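Local coordinates for DNA repair protein RAD14 (Saccharomyces cerevisiae, PDB 5A3D) that binds damaged, kinked DNA through this zinc-containing DNA-binding domain in nucleotide excision repair and is required for the incision step, at residues 10-14 against 24-28; 19-23 against 62-66; 36-42 against 78-84; 47-51 against 100-104. All coordinates share one frame; numbering follows the deposited sequence.

Contact 1: residues 10-14 against 24-28. With ZN (zinc ion), chain F.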
# COMPACT_ATOMS: atom_id res chain seq x y z
N ASN B 10 10.31 33.29 -28.47
CA ASN B 10 10.22 32.02 -29.16
C ASN B 10 8.76 31.62 -29.28
O ASN B 10 7.91 31.90 -28.38
CB ASN B 10 11.03 30.96 -28.43
CG ASN B 10 12.50 30.84 -28.94
OD1 ASN B 10 12.81 31.20 -30.08
ND2 ASN B 10 13.40 30.41 -28.03
N ILE B 11 8.51 30.97 -30.40
CA ILE B 11 7.27 30.39 -30.79
C ILE B 11 7.24 28.86 -30.77
O ILE B 11 6.13 28.26 -30.85
CB ILE B 11 7.07 30.93 -32.21
CG1 ILE B 11 5.88 31.79 -32.24
CG2 ILE B 11 7.30 29.95 -33.36
CD1 ILE B 11 6.23 33.09 -31.63
N GLU B 12 8.43 28.24 -30.74
CA GLU B 12 8.53 26.80 -30.69
C GLU B 12 8.69 26.38 -29.21
O GLU B 12 9.67 26.68 -28.62
CB GLU B 12 9.65 26.27 -31.57
CG GLU B 12 9.53 26.67 -33.02
CD GLU B 12 8.29 26.11 -33.72
OE1 GLU B 12 7.71 25.10 -33.21
OE2 GLU B 12 7.86 26.66 -34.79
N MET B 13 7.69 25.69 -28.64
CA MET B 13 7.75 25.35 -27.19
C MET B 13 8.48 24.04 -27.02
O MET B 13 8.56 23.21 -27.93
CB MET B 13 6.36 25.27 -26.59
CG MET B 13 5.42 26.48 -26.72
SD MET B 13 6.25 28.02 -26.15
CE MET B 13 5.56 29.15 -27.32
N ASP B 14 9.00 23.82 -25.81
CA ASP B 14 9.61 22.58 -25.48
C ASP B 14 8.54 21.48 -25.52
O ASP B 14 7.50 21.72 -24.95
CB ASP B 14 10.15 22.63 -24.06
CG ASP B 14 10.84 21.39 -23.71
OD1 ASP B 14 11.86 21.09 -24.29
OD2 ASP B 14 10.31 20.61 -22.89
N GLN B 24 3.52 26.75 -21.77
CA GLN B 24 4.00 27.45 -22.96
C GLN B 24 5.40 28.08 -22.75
O GLN B 24 5.51 29.31 -22.53
CB GLN B 24 2.98 28.51 -23.38
CG GLN B 24 1.70 27.89 -23.88
CD GLN B 24 1.41 28.41 -25.27
OE1 GLN B 24 0.83 29.51 -25.42
NE2 GLN B 24 1.88 27.66 -26.31
N VAL B 25 6.40 27.20 -22.70
CA VAL B 25 7.81 27.56 -22.36
C VAL B 25 8.74 26.90 -23.34
O VAL B 25 8.54 25.74 -23.68
CB VAL B 25 8.17 27.11 -20.92
CG1 VAL B 25 9.60 27.50 -20.60
CG2 VAL B 25 7.23 27.81 -19.98
N CYS B 26 9.65 27.67 -23.92
CA CYS B 26 10.60 27.14 -24.88
C CYS B 26 11.71 26.36 -24.17
O CYS B 26 11.97 26.53 -22.96
CB CYS B 26 11.20 28.27 -25.78
SG CYS B 26 12.33 29.35 -25.03
N LYS B 27 12.44 25.59 -24.93
CA LYS B 27 13.45 24.72 -24.36
C LYS B 27 14.60 25.58 -23.73
O LYS B 27 15.12 25.27 -22.68
CB LYS B 27 13.98 23.74 -25.42
CG LYS B 27 14.99 22.81 -24.75
CD LYS B 27 15.00 21.31 -25.04
CE LYS B 27 14.59 20.76 -26.41
NZ LYS B 27 15.04 19.31 -26.53
N GLN B 28 14.95 26.66 -24.40
CA GLN B 28 16.06 27.48 -23.92
C GLN B 28 15.73 28.06 -22.51
O GLN B 28 16.53 28.02 -21.57
CB GLN B 28 16.45 28.54 -24.93
CG GLN B 28 17.51 29.59 -24.41
CD GLN B 28 18.10 30.45 -25.51
OE1 GLN B 28 17.71 30.41 -26.65
NE2 GLN B 28 19.05 31.29 -25.14
ZN ZN F . 11.47 31.24 -24.01
O HOH W 1 15.80 29.17 -28.21
O HOH W 2 11.77 25.18 -27.68
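With chi1 at 72°, Cys26 places SG between its own backbone N and carbonyl carbon, a crowded position that serves both Asn10 and the metal of this four-cysteine zinc finger. Cys26 SG lies 2.3 Å from the zinc ion, whose remaining ligands are Cys4, Cys7 and Cys29. Asn10 ND2 donates to Cys26 SG over 3.4 Å; the N-H...S angle of 176° and a sulfur almost in the amide plane make this a straight bond, which would be expected to stabilise negative charge on the thiolate. ND2 also donates to a water that in turn donates to Gln28 OE1.

Asp14 has CG opposite its backbone N (chi1 -177°), which lays OD1 against the aliphatic stem of Lys27, 3.2 Å from CD. The ammonium does not close a salt bridge, since Asp14 OD1 and Lys27 NZ stay 4.3 Å apart. Asp14 OD2 instead caps Leu17 N at the start of helix 15-19. Between the backbones, Asp14 N donates to a lone pair of Val25 O, 2.9 Å away. Next to this bond Met13, its chain bent at chi2 and chi3, curls back to set SD 3.5 Å from Val25 N, against the Gln24-Val25 peptide.

A water bridges the two backbones once more, donating to Glu12 O at 2.7 Å and accepting from Lys27 N at 2.9 Å.

Contact 2: residues 19-23 against 62-66; sequences DVFKL and FHRLE
Phe21 meets His63 where the turn that ends helix 15-19, part of the zinc finger, packs on the loop running into edge strand 65-67 of the three-stranded antiparallel sheet. The phenyl edge does the touching: Phe21 CE1 is 3.6 Å from His63 O, which lies near the ring plane, while Phe21 CD1 rests on His63 CB at 3.7 Å. At its tip, Phe21 CZ reaches Leu65 CB at 4.2 Å. Val20 CG1 sits over the centre of one face of the Phe21 ring and presses on Arg64 O at 3.4 Å, so this methyl is wedged between ring and strand entry.

The imidazole lies against the backbone of the turn. Val20 O approaches His63 CD2 to 3.3 Å, and Phe21 O stands over one imidazole face, offset toward its rim. Lys22 crosses the histidine at about a right angle, with CG 3.6 Å from His63 NE2. No hydrogen bond joins the two segments; the contact is van der Waals packing in which carbonyl oxygens lie against rings and methyls.

In the next shell, Glu85 OE2 is hydrogen-bonded to His63 ND1 and fixes the rotation of the imidazole, while Val16 and Val82 also pack on Phe21. Lys22, with a positive phi of 65°, leaves the helix, and a bend at chi2 (-67°) folds its chain back until Lys22 NZ donates to Asp19 O at 2.9 Å.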
# COMPACT_ATOMS: atom_id res chain seq x y z
N ASP B 19 3.54 19.61 -24.03
CA ASP B 19 2.58 18.54 -24.28
C ASP B 19 2.21 17.86 -22.97
O ASP B 19 1.02 17.46 -22.77
CB ASP B 19 3.10 17.46 -25.25
CG ASP B 19 3.28 17.93 -26.68
OD1 ASP B 19 2.90 19.09 -27.07
OD2 ASP B 19 3.78 17.04 -27.45
N VAL B 20 3.20 17.66 -22.08
CA VAL B 20 2.97 16.87 -20.83
C VAL B 20 2.58 17.76 -19.69
O VAL B 20 1.65 17.48 -19.00
CB VAL B 20 4.22 16.08 -20.38
CG1 VAL B 20 4.00 15.38 -19.02
CG2 VAL B 20 4.56 15.05 -21.49
N PHE B 21 3.28 18.87 -19.52
CA PHE B 21 3.11 19.67 -18.36
C PHE B 21 2.25 20.93 -18.64
O PHE B 21 1.98 21.69 -17.70
CB PHE B 21 4.45 20.04 -17.79
CG PHE B 21 5.22 18.87 -17.27
CD1 PHE B 21 4.88 18.30 -16.07
CD2 PHE B 21 6.21 18.28 -18.04
CE1 PHE B 21 5.52 17.14 -15.60
CE2 PHE B 21 6.96 17.21 -17.54
CZ PHE B 21 6.55 16.57 -16.34
N LYS B 22 1.87 21.15 -19.91
CA LYS B 22 0.95 22.22 -20.30
C LYS B 22 1.52 23.61 -20.07
O LYS B 22 0.81 24.51 -19.65
CB LYS B 22 -0.42 22.06 -19.60
CG LYS B 22 -0.85 20.65 -19.50
CD LYS B 22 -1.15 20.10 -20.89
CE LYS B 22 -1.53 18.64 -20.68
NZ LYS B 22 -1.71 17.89 -21.97
N LEU B 23 2.78 23.76 -20.38
CA LEU B 23 3.50 25.03 -20.11
C LEU B 23 3.95 25.56 -21.44
O LEU B 23 4.61 24.83 -22.20
CB LEU B 23 4.68 24.76 -19.20
CG LEU B 23 4.32 24.46 -17.73
CD1 LEU B 23 5.55 24.01 -16.94
CD2 LEU B 23 3.72 25.66 -17.09
N PHE B 62 -0.80 16.03 -10.08
CA PHE B 62 0.46 16.39 -10.83
C PHE B 62 0.44 15.83 -12.22
O PHE B 62 0.08 14.63 -12.45
CB PHE B 62 1.69 15.80 -10.16
CG PHE B 62 1.94 16.31 -8.78
CD1 PHE B 62 2.27 17.62 -8.55
CD2 PHE B 62 1.73 15.51 -7.67
CE1 PHE B 62 2.48 18.08 -7.25
CE2 PHE B 62 2.01 15.94 -6.41
CZ PHE B 62 2.33 17.27 -6.17
N HIS B 63 1.02 16.58 -13.14
CA HIS B 63 1.30 16.02 -14.46
C HIS B 63 2.54 15.21 -14.26
O HIS B 63 3.29 15.44 -13.28
CB HIS B 63 1.48 17.06 -15.53
CG HIS B 63 0.25 17.85 -15.84
ND1 HIS B 63 -0.05 19.04 -15.20
CD2 HIS B 63 -0.73 17.65 -16.75
CE1 HIS B 63 -1.20 19.51 -15.67
NE2 HIS B 63 -1.63 18.68 -16.60
N ARG B 64 2.75 14.22 -15.10
CA ARG B 64 4.00 13.52 -15.01
C ARG B 64 4.36 12.88 -16.38
O ARG B 64 3.49 12.53 -17.15
CB ARG B 64 4.01 12.43 -13.95
CG ARG B 64 3.10 11.25 -14.15
CD ARG B 64 3.04 10.32 -12.87
NE ARG B 64 2.34 10.84 -11.63
CZ ARG B 64 1.35 11.73 -11.58
NH1 ARG B 64 0.74 12.18 -12.70
NH2 ARG B 64 0.89 12.15 -10.42
N LEU B 65 5.64 12.81 -16.62
CA LEU B 65 6.21 12.08 -17.72
C LEU B 65 6.81 10.79 -17.22
O LEU B 65 7.65 10.80 -16.35
CB LEU B 65 7.33 12.91 -18.27
CG LEU B 65 7.98 12.65 -19.69
CD1 LEU B 65 9.44 13.09 -19.95
CD2 LEU B 65 7.45 11.71 -20.72
N GLU B 66 6.49 9.69 -17.88
CA GLU B 66 7.12 8.40 -17.57
C GLU B 66 8.11 8.00 -18.61
O GLU B 66 7.92 8.24 -19.85
CB GLU B 66 6.04 7.36 -17.35
CG GLU B 66 5.42 7.61 -16.01
CD GLU B 66 4.52 6.51 -15.50
OE1 GLU B 66 4.34 5.51 -16.25
OE2 GLU B 66 4.00 6.71 -14.33

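Contact 3: residues 36-42 against 78-84. With nucleotides of chain D.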
# COMPACT_ATOMS: atom_id res chain seq x y z
N LYS B 36 12.14 26.74 -11.94
CA LYS B 36 10.78 26.50 -12.37
C LYS B 36 10.59 25.18 -13.16
O LYS B 36 9.58 24.48 -12.95
CB LYS B 36 10.25 27.63 -13.26
CG LYS B 36 9.87 28.92 -12.54
CD LYS B 36 9.49 30.00 -13.50
CE LYS B 36 9.01 31.28 -12.81
NZ LYS B 36 9.06 32.38 -13.84
N TYR B 37 11.51 24.86 -14.07
CA TYR B 37 11.19 23.93 -15.09
C TYR B 37 11.90 22.60 -15.05
O TYR B 37 11.70 21.76 -15.90
CB TYR B 37 11.30 24.60 -16.45
CG TYR B 37 10.45 25.84 -16.59
CD1 TYR B 37 9.08 25.78 -16.44
CD2 TYR B 37 11.02 27.08 -16.76
CE1 TYR B 37 8.27 26.91 -16.55
CE2 TYR B 37 10.20 28.21 -16.90
CZ TYR B 37 8.83 28.14 -16.74
OH TYR B 37 8.03 29.26 -16.89
N ALA B 38 12.76 22.43 -14.11
CA ALA B 38 13.53 21.20 -14.05
C ALA B 38 12.61 20.01 -13.82
O ALA B 38 11.64 20.12 -13.09
CB ALA B 38 14.47 21.22 -12.85
N LEU B 39 13.02 18.87 -14.29
CA LEU B 39 12.22 17.65 -14.07
C LEU B 39 12.90 16.86 -12.95
O LEU B 39 14.13 16.84 -12.83
CB LEU B 39 12.06 16.87 -15.31
CG LEU B 39 11.45 17.55 -16.53
CD1 LEU B 39 11.33 16.55 -17.69
CD2 LEU B 39 10.09 18.19 -16.20
N LEU B 40 12.05 16.37 -12.05
CA LEU B 40 12.50 15.73 -10.82
C LEU B 40 11.94 14.33 -10.85
O LEU B 40 10.77 14.09 -11.20
CB LEU B 40 11.88 16.43 -9.63
CG LEU B 40 12.21 17.91 -9.44
CD1 LEU B 40 11.48 18.42 -8.20
CD2 LEU B 40 13.68 17.99 -9.28
N THR B 41 12.75 13.38 -10.46
CA THR B 41 12.23 12.04 -10.31
C THR B 41 11.29 11.96 -9.14
O THR B 41 11.25 12.78 -8.23
CB THR B 41 13.37 11.03 -10.14
OG1 THR B 41 13.94 11.27 -8.85
CG2 THR B 41 14.40 11.13 -11.21
N LYS B 42 10.55 10.87 -9.11
CA LYS B 42 9.74 10.53 -8.01
C LYS B 42 10.54 10.47 -6.68
O LYS B 42 10.15 11.10 -5.73
CB LYS B 42 8.95 9.29 -8.28
CG LYS B 42 7.78 9.17 -7.25
CD LYS B 42 7.10 7.91 -7.44
CE LYS B 42 5.78 7.95 -6.75
NZ LYS B 42 5.22 6.65 -6.95
N MET B 78 10.40 5.04 -14.53
CA MET B 78 10.78 6.31 -13.94
C MET B 78 9.66 7.29 -14.10
O MET B 78 9.01 7.35 -15.15
CB MET B 78 12.06 6.80 -14.63
CG MET B 78 12.56 8.13 -14.06
SD MET B 78 14.26 8.54 -14.56
CE MET B 78 14.16 8.56 -16.36
N GLN B 79 9.47 8.14 -13.09
CA GLN B 79 8.42 9.20 -13.11
C GLN B 79 9.03 10.59 -12.87
O GLN B 79 9.75 10.76 -11.92
CB GLN B 79 7.34 8.90 -12.08
CG GLN B 79 6.60 7.55 -12.40
CD GLN B 79 5.60 7.15 -11.33
OE1 GLN B 79 5.47 7.81 -10.31
NE2 GLN B 79 4.83 6.10 -11.61
N LEU B 80 8.78 11.52 -13.78
CA LEU B 80 9.39 12.84 -13.81
C LEU B 80 8.25 13.87 -13.60
O LEU B 80 7.23 13.87 -14.30
CB LEU B 80 10.18 13.11 -15.05
CG LEU B 80 11.34 12.10 -15.35
CD1 LEU B 80 11.93 12.38 -16.70
CD2 LEU B 80 12.35 12.28 -14.27
N PHE B 81 8.51 14.73 -12.69
CA PHE B 81 7.55 15.79 -12.22
C PHE B 81 8.24 17.17 -12.48
O PHE B 81 9.47 17.24 -12.38
CB PHE B 81 7.23 15.64 -10.76
CG PHE B 81 6.56 14.37 -10.43
CD1 PHE B 81 7.32 13.22 -10.27
CD2 PHE B 81 5.18 14.29 -10.29
CE1 PHE B 81 6.71 12.02 -9.89
CE2 PHE B 81 4.58 13.04 -9.97
CZ PHE B 81 5.36 11.92 -9.77
N VAL B 82 7.42 18.18 -12.77
CA VAL B 82 7.99 19.55 -13.05
C VAL B 82 8.11 20.28 -11.71
O VAL B 82 7.16 20.33 -10.88
CB VAL B 82 7.31 20.37 -14.20
CG1 VAL B 82 5.91 20.85 -13.89
CG2 VAL B 82 8.21 21.52 -14.65
N ARG B 83 9.27 20.90 -11.54
CA ARG B 83 9.57 21.53 -10.29
C ARG B 83 8.47 22.49 -9.88
O ARG B 83 8.09 22.47 -8.73
CB ARG B 83 10.95 22.17 -10.24
CG ARG B 83 11.14 22.73 -8.85
CD ARG B 83 12.46 23.40 -8.62
NE ARG B 83 13.64 22.68 -8.92
CZ ARG B 83 14.20 21.83 -8.07
NH1 ARG B 83 13.60 21.58 -6.91
NH2 ARG B 83 15.36 21.24 -8.40
N CYS B 84 7.97 23.33 -10.79
CA CYS B 84 7.04 24.37 -10.34
C CYS B 84 5.75 23.76 -9.70
O CYS B 84 5.23 24.31 -8.78
CB CYS B 84 6.72 25.35 -11.47
SG CYS B 84 6.03 24.64 -12.97
P DG D 3 12.03 7.32 -9.84
OP1 DG D 3 11.00 7.97 -10.71
OP2 DG D 3 12.49 7.97 -8.63
O5' DG D 3 11.50 5.86 -9.46
C5' DG D 3 11.07 4.97 -10.48
C4' DG D 3 10.26 3.84 -9.85
O4' DG D 3 11.13 2.93 -9.15
C3' DG D 3 9.20 4.26 -8.85
O3' DG D 3 8.20 3.31 -9.20
C2' DG D 3 9.91 4.08 -7.51
C1' DG D 3 10.84 2.90 -7.77
N9 DG D 3 12.11 2.86 -7.04
C8 DG D 3 12.97 3.89 -6.79
N7 DG D 3 14.07 3.51 -6.20
C5 DG D 3 13.90 2.15 -6.01
C6 DG D 3 14.75 1.19 -5.42
O6 DG D 3 15.85 1.37 -4.89
N1 DG D 3 14.18 -0.08 -5.42
C2 DG D 3 12.96 -0.39 -5.98
N2 DG D 3 12.60 -1.68 -5.94
N3 DG D 3 12.18 0.48 -6.58
C4 DG D 3 12.71 1.72 -6.56
O5' DG D 1 22.05 7.81 -14.24
C5' DG D 1 20.67 8.07 -14.57
C4' DG D 1 20.15 9.21 -13.72
O4' DG D 1 20.10 10.54 -14.30
C3' DG D 1 18.97 9.04 -12.76
O3' DG D 1 19.43 8.81 -11.40
C2' DG D 1 18.18 10.33 -12.91
C1' DG D 1 18.82 11.10 -14.07
N9 DG D 1 18.05 11.00 -15.31
C8 DG D 1 17.95 9.92 -16.16
N7 DG D 1 17.14 10.13 -17.16
C5 DG D 1 16.65 11.41 -16.94
C6 DG D 1 15.72 12.19 -17.70
O6 DG D 1 15.13 11.88 -18.74
N1 DG D 1 15.53 13.45 -17.13
C2 DG D 1 16.12 13.89 -15.98
N2 DG D 1 15.81 15.14 -15.60
N3 DG D 1 16.96 13.17 -15.25
C4 DG D 1 17.19 11.96 -15.80
P DA D 4 6.75 3.38 -8.52
OP1 DA D 4 5.76 3.15 -9.56
OP2 DA D 4 6.71 4.55 -7.68
O5' DA D 4 6.72 2.07 -7.63
C5' DA D 4 6.90 0.83 -8.33
C4' DA D 4 6.70 -0.36 -7.43
O4' DA D 4 7.87 -0.53 -6.60
C3' DA D 4 5.52 -0.29 -6.46
O3' DA D 4 4.99 -1.61 -6.35
C2' DA D 4 6.16 0.24 -5.19
C1' DA D 4 7.54 -0.40 -5.23
N9 DA D 4 8.62 0.37 -4.63
C8 DA D 4 8.83 1.72 -4.72
N7 DA D 4 9.96 2.11 -4.18
C5 DA D 4 10.54 0.94 -3.73
C6 DA D 4 11.74 0.69 -3.06
N6 DA D 4 12.60 1.64 -2.72
N1 DA D 4 12.01 -0.59 -2.71
C2 DA D 4 11.13 -1.55 -3.04
N3 DA D 4 9.98 -1.44 -3.70
C4 DA D 4 9.74 -0.15 -4.03
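Lys42 and Gln79 lie side by side at the end of the strand pair that meets the phosphates of DG3 and DA4 of chain D. Lys42, its CG anti to the backbone N (chi1 -164°) and its chain extended beyond, brings NZ to 2.7 Å from OP2 of DA4 of chain D; Asn57 OD1 is a second partner of this ammonium. Gln79 N points almost straight (174°) at OP1 of DG3 of chain D, 2.8 Å away, and Lys42 N adds a weak bond to the same oxygen.

Behind the phosphates, Leu40 and Phe81 form a hydrogen-bonded antiparallel pair: Leu40 N donates to Phe81 O at 2.7 Å, and Phe81 N returns a bond to Leu40 O at 2.8 Å. Beyond the strands, Arg83 N donates to Ala38 O at 2.9 Å as helix 83-94 begins.

Leu39, Thr41, Leu80 and Val82 share one sheet face, where Leu39 CD2 packs on Val82 CB at 4.1 Å. The opposite face carries Leu40 and Phe81, the phenyl ring turning its edge to Leu40 O. Leu40 CD2 lies over one face of the Arg83 guanidinium, whose NH1 is hydrogen-bonded to Tyr49 OH.

Two apolar groups reach the guanine of DG1 of chain D: Met78 CE at 3.5 Å from N7 and Leu80 CD1 at 3.8 Å from N1. Amide and ammonium donors thus hold the phosphates while hydrophobic side chains rest against a base, a chemistry consistent with recognition of DNA shape rather than sequence.

Contact 4: residues 47-51 against 100-104; sequences EDYFL and LDEEW
Tyr49 and Leu100 bring the C-terminal end of helix 42-49 against the side of helix 96-113, with Tyr49 CA and Leu100 CA 7.2 Å apart. At Phe50 the first helix breaks: its phi is positive (56°), and the residue's CB is directed at the second helix. Residues 100-104 remain helical, as the bond from Trp104 N to Leu100 O at 2.9 Å attests, so Glu103 and Trp104 follow Leu100 by about one turn on the same flank.

The phenyl ring of Phe50 lies across that flank. Its CD2 atom touches Leu100 CD1 at 3.5 Å and Glu103 CG at 3.9 Å, while Phe50 CZ reaches Trp104 CA at 3.7 Å and meets the indole at its edge. Leu100 has CG opposite its backbone N (chi1 174°), and its two methyls divide the work: CD1 serves Phe50, whereas Leu100 CD2 packs on Tyr49 CD1 at 3.8 Å.

Glu103 offers only its aliphatic part to Phe50. A bend at chi2 carries the carboxylate away, its plane 74° from the phenyl plane, and OE2 forms a salt bridge with Arg107 NE. Tyr49 O accepts from Trp94 NE1, and the Tyr49 ring packs on Val86 and Ala90, which ties the helix end to helix 83-94 as well.

With no hydrogen bond between the two segments, this is apolar packing of a helix terminus on a helix flank, and it docks the long C-terminal helix of the Rad14 DNA-binding domain onto the body of the fold.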
# COMPACT_ATOMS: atom_id res chain seq x y z
N GLU B 47 12.49 13.03 -1.45
CA GLU B 47 13.70 13.52 -0.76
C GLU B 47 13.73 15.03 -0.57
O GLU B 47 14.09 15.49 0.49
CB GLU B 47 14.95 13.09 -1.53
CG GLU B 47 15.35 11.64 -1.37
CD GLU B 47 16.54 11.29 -2.28
OE1 GLU B 47 16.89 12.16 -3.10
OE2 GLU B 47 17.07 10.15 -2.25
N ASP B 48 13.37 15.79 -1.61
CA ASP B 48 13.49 17.24 -1.62
C ASP B 48 12.29 17.96 -1.01
O ASP B 48 12.44 19.01 -0.38
CB ASP B 48 13.67 17.77 -3.04
CG ASP B 48 14.99 17.34 -3.67
OD1 ASP B 48 15.82 16.70 -2.95
OD2 ASP B 48 15.12 17.61 -4.92
N TYR B 49 11.09 17.43 -1.20
CA TYR B 49 9.89 18.14 -0.81
C TYR B 49 9.01 17.44 0.23
O TYR B 49 7.90 17.90 0.54
CB TYR B 49 9.06 18.48 -2.07
CG TYR B 49 9.76 19.48 -2.95
CD1 TYR B 49 9.80 20.82 -2.62
CD2 TYR B 49 10.38 19.09 -4.12
CE1 TYR B 49 10.44 21.74 -3.44
CE2 TYR B 49 11.06 20.01 -4.91
CZ TYR B 49 11.05 21.32 -4.61
OH TYR B 49 11.70 22.28 -5.41
N PHE B 50 9.49 16.29 0.66
CA PHE B 50 8.80 15.44 1.62
C PHE B 50 7.40 15.07 1.17
O PHE B 50 6.48 15.02 1.98
CB PHE B 50 8.87 16.08 2.99
CG PHE B 50 10.27 16.49 3.37
CD1 PHE B 50 11.29 15.56 3.47
CD2 PHE B 50 10.57 17.82 3.59
CE1 PHE B 50 12.58 15.93 3.80
CE2 PHE B 50 11.86 18.22 3.93
CZ PHE B 50 12.88 17.26 4.00
N LEU B 51 7.24 14.78 -0.12
CA LEU B 51 5.90 14.41 -0.63
C LEU B 51 5.81 12.93 -0.50
O LEU B 51 6.83 12.25 -0.61
CB LEU B 51 5.63 14.88 -2.10
CG LEU B 51 5.78 16.42 -2.23
CD1 LEU B 51 5.36 16.84 -3.65
CD2 LEU B 51 5.04 17.25 -1.19
N LEU B 100 8.91 24.35 4.87
CA LEU B 100 9.64 23.23 4.34
C LEU B 100 11.03 23.11 4.94
O LEU B 100 11.45 22.00 5.28
CB LEU B 100 9.74 23.34 2.81
CG LEU B 100 10.60 22.32 2.06
CD1 LEU B 100 9.93 20.99 2.30
CD2 LEU B 100 10.70 22.73 0.57
N ASP B 101 11.71 24.24 5.04
CA ASP B 101 12.96 24.38 5.76
C ASP B 101 12.85 23.84 7.21
O ASP B 101 13.70 23.03 7.65
CB ASP B 101 13.32 25.88 5.78
CG ASP B 101 14.75 26.16 6.20
OD1 ASP B 101 15.65 25.71 5.43
OD2 ASP B 101 14.97 26.91 7.23
N GLU B 102 11.79 24.27 7.91
CA GLU B 102 11.44 23.71 9.23
C GLU B 102 11.41 22.17 9.23
O GLU B 102 12.00 21.51 10.11
CB GLU B 102 10.08 24.25 9.72
CG GLU B 102 10.12 25.29 10.84
CD GLU B 102 8.71 25.69 11.32
OE1 GLU B 102 7.72 25.25 10.65
OE2 GLU B 102 8.60 26.47 12.34
N GLU B 103 10.74 21.59 8.22
CA GLU B 103 10.53 20.14 8.20
C GLU B 103 11.86 19.42 7.92
O GLU B 103 12.16 18.37 8.54
CB GLU B 103 9.41 19.78 7.22
CG GLU B 103 9.04 18.30 7.13
CD GLU B 103 8.41 17.67 8.38
OE1 GLU B 103 7.85 18.38 9.25
OE2 GLU B 103 8.46 16.43 8.48
N TRP B 104 12.67 20.01 7.04
CA TRP B 104 13.99 19.45 6.72
C TRP B 104 14.82 19.39 8.02
O TRP B 104 15.33 18.32 8.42
CB TRP B 104 14.67 20.28 5.61
CG TRP B 104 16.15 19.97 5.34
CD1 TRP B 104 16.66 18.95 4.56
CD2 TRP B 104 17.29 20.70 5.81
NE1 TRP B 104 18.01 19.01 4.52
CE2 TRP B 104 18.44 20.07 5.29
CE3 TRP B 104 17.46 21.83 6.64
CZ2 TRP B 104 19.74 20.52 5.56
CZ3 TRP B 104 18.74 22.27 6.92
CH2 TRP B 104 19.86 21.61 6.38

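From the N terminus, contact 1 closes a short loop within the zinc finger, with helix 15-19 between its segments. Contact 2 starts inside that loop, at 19-23, and runs to 62-66, so the two cross and the finger is tied to the edge of the sheet. Contact 3 comes in series after contact 1 but crosses contact 2; strands 65-67 and 78-82 are neighbours, probably joined by a hydrogen bond between Leu80 N and Leu65 O, and Val25 packs on Tyr37 between contacts 1 and 3. Contact 4 crosses contacts 2 and 3 and brings in helix 96-113. Contacts 1 and 4, about 31 Å apart between centres, lie on opposite sides of the chain's centre.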